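Local coordinates for ABC transporter periplasmic substrate-binding protein (Desulfovibrio alaskensis, PDB 5MY5), which binds tungstate with high selectivity in the periplasm and probably delivers it to an ABC transporter for uptake into the cell, at residues Q101-D106 with A267-N272. The protein carries 2 engineered substitutions. Residues are numbered along the deposited sequence; the frame is centred on the assembly and turned at random. Where two conformers were deposited one is given.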
ATOM      1  N   GLN A 101     -12.001   8.085   1.239  1.00 17.60           N
ATOM      2  CA  GLN A 101     -10.967   7.399   1.988  0.50 20.13           C
ATOM      3  C   GLN A 101     -11.581   6.377   2.896  1.00 19.71           C
ATOM      4  O   GLN A 101     -12.645   6.630   3.513  1.00 19.70           O
ATOM      5  CB  GLN A 101     -10.122   8.400   2.780  0.50 21.96           C
ATOM      6  CG  GLN A 101      -9.070   9.089   1.901  0.50 24.58           C
ATOM      7  CD  GLN A 101      -9.635  10.183   1.011  0.50 26.46           C
ATOM      8  OE1 GLN A 101     -10.162  11.191   1.509  0.50 30.74           O
ATOM      9  NE2 GLN A 101      -9.482  10.034  -0.296  0.50 22.08           N
ATOM     10  N   LEU A 102     -10.956   5.239   3.018  1.00 17.64           N
ATOM     11  CA  LEU A 102     -11.528   4.018   3.692  1.00 17.64           C
ATOM     12  C   LEU A 102     -10.629   3.414   4.777  1.00 18.28           C
ATOM     13  O   LEU A 102     -11.065   3.171   5.935  1.00 18.98           O
ATOM     14  CB  LEU A 102     -12.043   2.986   2.711  1.00 17.74           C
ATOM     15  CG  LEU A 102     -13.177   3.406   1.827  1.00 16.27           C
ATOM     16  CD1 LEU A 102     -13.419   2.376   0.720  1.00 16.48           C
ATOM     17  CD2 LEU A 102     -14.468   3.575   2.688  1.00 19.20           C
ATOM     18  N   MET A 103      -9.342   3.211   4.506  1.00 16.92           N
ATOM     19  CA  MET A 103      -8.385   2.654   5.395  1.00 17.78           C
ATOM     20  C   MET A 103      -6.976   2.881   4.873  1.00 18.68           C
ATOM     21  O   MET A 103      -6.831   3.268   3.744  1.00 17.88           O
ATOM     22  CB  MET A 103      -8.541   1.165   5.567  1.00 18.34           C
ATOM     23  CG  MET A 103      -8.370   0.301   4.392  1.00 19.82           C
ATOM     24  SD  MET A 103      -9.590   0.279   3.073  1.00 20.94           S
ATOM     25  CE  MET A 103      -8.940  -1.047   2.133  1.00 22.56           C
ATOM     26  N   TYR A 104      -6.007   2.649   5.722  1.00 17.30           N
ATOM     27  CA  TYR A 104      -4.618   2.607   5.222  1.00 17.00           C
ATOM     28  C   TYR A 104      -3.882   1.387   5.707  1.00 18.66           C
ATOM     29  O   TYR A 104      -4.128   0.953   6.842  1.00 19.91           O
ATOM     30  CB  TYR A 104      -3.841   3.858   5.598  1.00 17.52           C
ATOM     31  CG  TYR A 104      -3.762   4.209   7.111  1.00 19.10           C
ATOM     32  CD1 TYR A 104      -2.686   3.801   7.870  1.00 23.15           C
ATOM     33  CD2 TYR A 104      -4.713   5.024   7.739  1.00 23.38           C
ATOM     34  CE1 TYR A 104      -2.552   4.111   9.208  1.00 23.93           C
ATOM     35  CE2 TYR A 104      -4.526   5.413   9.070  1.00 28.00           C
ATOM     36  CZ  TYR A 104      -3.457   4.907   9.787  1.00 28.71           C
ATOM     37  OH  TYR A 104      -3.262   5.170  11.111  1.00 30.73           O
ATOM     38  N   ASN A 105      -2.972   0.836   4.930  1.00 17.14           N
ATOM     39  CA  ASN A 105      -1.900  -0.007   5.436  1.00 18.43           C
ATOM     40  C   ASN A 105      -0.621   0.880   5.483  1.00 16.74           C
ATOM     41  O   ASN A 105      -0.728   2.098   5.427  1.00 18.19           O
ATOM     42  CB  ASN A 105      -1.761  -1.351   4.722  1.00 18.80           C
ATOM     43  CG  ASN A 105      -1.590  -1.229   3.206  1.00 25.04           C
ATOM     44  OD1 ASN A 105      -1.517  -0.126   2.688  1.00 22.92           O
ATOM     45  ND2 ASN A 105      -1.587  -2.360   2.477  1.00 24.85           N
ATOM     46  N   ASP A 106       0.460   0.291   5.868  1.00 19.77           N
ATOM     47  CA  ASP A 106       1.624   1.116   6.066  1.00 18.94           C
ATOM     48  C   ASP A 106       2.899   0.444   5.661  1.00 19.01           C
ATOM     49  O   ASP A 106       2.994  -0.721   5.439  1.00 18.74           O
ATOM     50  CB  ASP A 106       1.709   1.665   7.499  1.00 20.16           C
ATOM     51  CG  ASP A 106       1.982   0.592   8.539  1.00 22.16           C
ATOM     52  OD1 ASP A 106       1.789  -0.631   8.320  1.00 21.56           O
ATOM     53  OD2 ASP A 106       2.349   0.978   9.693  1.00 21.96           O
ATOM     54  N   ALA A 267      -2.180  -7.399  12.652  1.00 18.98           N
ATOM     55  CA  ALA A 267      -2.982  -6.286  12.099  1.00 20.58           C
ATOM     56  C   ALA A 267      -2.279  -5.722  10.831  1.00 20.77           C
ATOM     57  O   ALA A 267      -1.021  -5.746  10.752  1.00 21.15           O
ATOM     58  CB  ALA A 267      -3.089  -5.145  13.099  1.00 23.67           C
ATOM     59  N   LEU A 268      -3.097  -5.273   9.859  1.00 19.92           N
ATOM     60  CA  LEU A 268      -2.539  -4.722   8.627  1.00 19.98           C
ATOM     61  C   LEU A 268      -3.158  -3.407   8.247  1.00 20.85           C
ATOM     62  O   LEU A 268      -2.429  -2.479   7.785  1.00 20.44           O
ATOM     63  CB  LEU A 268      -2.641  -5.805   7.563  1.00 21.98           C
ATOM     64  CG  LEU A 268      -1.914  -5.708   6.250  1.00 26.21           C
ATOM     65  CD1 LEU A 268      -0.433  -5.922   6.505  1.00 27.26           C
ATOM     66  CD2 LEU A 268      -2.414  -6.768   5.335  1.00 25.46           C
ATOM     67  N   PHE A 269      -4.470  -3.252   8.380  1.00 19.97           N
ATOM     68  CA  PHE A 269      -5.177  -2.028   7.986  1.00 21.29           C
ATOM     69  C   PHE A 269      -5.748  -1.255   9.157  1.00 22.49           C
ATOM     70  O   PHE A 269      -6.331  -1.907  10.040  1.00 23.57           O
ATOM     71  CB  PHE A 269      -6.311  -2.414   7.068  1.00 18.73           C
ATOM     72  CG  PHE A 269      -5.901  -3.040   5.772  1.00 19.55           C
ATOM     73  CD1 PHE A 269      -5.488  -2.256   4.636  1.00 20.34           C
ATOM     74  CD2 PHE A 269      -5.882  -4.405   5.629  1.00 21.86           C
ATOM     75  CE1 PHE A 269      -5.171  -2.868   3.425  1.00 21.12           C
ATOM     76  CE2 PHE A 269      -5.596  -4.975   4.443  1.00 22.34           C
ATOM     77  CZ  PHE A 269      -5.171  -4.253   3.371  1.00 22.13           C
ATOM     78  N   THR A 270      -5.649   0.066   9.182  1.00 20.70           N
ATOM     79  CA  THR A 270      -6.290   0.938  10.088  1.00 19.97           C
ATOM     80  C   THR A 270      -7.476   1.553   9.294  1.00 20.89           C
ATOM     81  O   THR A 270      -7.252   2.332   8.372  1.00 18.98           O
ATOM     82  CB  THR A 270      -5.330   2.002  10.634  1.00 20.71           C
ATOM     83  OG1 THR A 270      -4.223   1.362  11.230  1.00 25.75           O
ATOM     84  CG2 THR A 270      -6.002   2.898  11.573  1.00 24.43           C
ATOM     85  N   PRO A 271      -8.737   1.282   9.690  1.00 18.77           N
ATOM     86  CA  PRO A 271      -9.854   2.038   9.150  1.00 19.08           C
ATOM     87  C   PRO A 271      -9.831   3.500   9.452  1.00 19.78           C
ATOM     88  O   PRO A 271      -9.445   3.863  10.564  1.00 23.21           O
ATOM     89  CB  PRO A 271     -11.080   1.369   9.791  1.00 19.37           C
ATOM     90  CG  PRO A 271     -10.560   0.789  11.012  1.00 21.39           C
ATOM     91  CD  PRO A 271      -9.094   0.516  10.896  1.00 18.94           C
ATOM     92  N   ASN A 272     -10.214   4.343   8.506  1.00 19.30           N
ATOM     93  CA  ASN A 272     -10.211   5.768   8.693  1.00 20.41           C
ATOM     94  C   ASN A 272     -11.200   6.529   7.864  1.00 21.40           C
ATOM     95  O   ASN A 272     -10.998   7.676   7.547  1.00 24.64           O
ATOM     96  CB  ASN A 272      -8.762   6.344   8.627  1.00 21.26           C
ATOM     97  CG  ASN A 272      -8.204   6.443   7.224  1.00 20.00           C
ATOM     98  OD1 ASN A 272      -8.646   5.737   6.277  1.00 21.90           O
ATOM     99  ND2 ASN A 272      -7.249   7.315   7.068  1.00 24.68           N
TER
HETATM  100  O   HOH W   1       0.223  -2.577   6.987  1.00 22.88           O
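Leu102 starts the pairing through its carbonyl: O receives the backbone N of Asn272 at 3.0 Å along an almost straight N-H, the donor standing well above the carbonyl plane. The same oxygen also takes the side-chain NE2 of Gln255 from helix 252-260. The CA atoms come closest at Met103, 4.1 Å from Pro271 CA in a non-hydrogen-bonded pair. A chi1 of 62° sets Met103 CG between the backbone N and the carbonyl carbon, 3.9 Å from Phe269 CD1; Leu41 and Ile258 touch both side chains, so the Met103-Phe269 pair is packed against apolar helix side chains. Tyr104 and Thr270 follow as the antiparallel hydrogen-bonded pair, each backbone N reaching the other's O at 2.9 Å. On the face opposite Met103, the Tyr104 ring lies over Thr270 in a CH-pi contact, CB 3.8 Å from the ring centroid and 19° off its normal. The amide of Asn272 meets the edge of that ring, its plane turned steeply away, while ND2 bonds to Gln223. Asn105 runs beside Phe269, amide and ring planes only 12° apart and ND2 3.7 Å from CE1; its OD1 is held by Asn222 of strand 221-228. By Asp106 the strands have parted, and a water bridges the gap, accepting from Asp106 N and donating to Leu268 O at 2.8 Å. The carboxylate of Asp106 turns to a salt bridge with Arg194. This short antiparallel pairing lays strand 266-271 along the long strand 100-112, which passes between the two lobes, consistent with a hinge strand of the periplasmic binding protein fold.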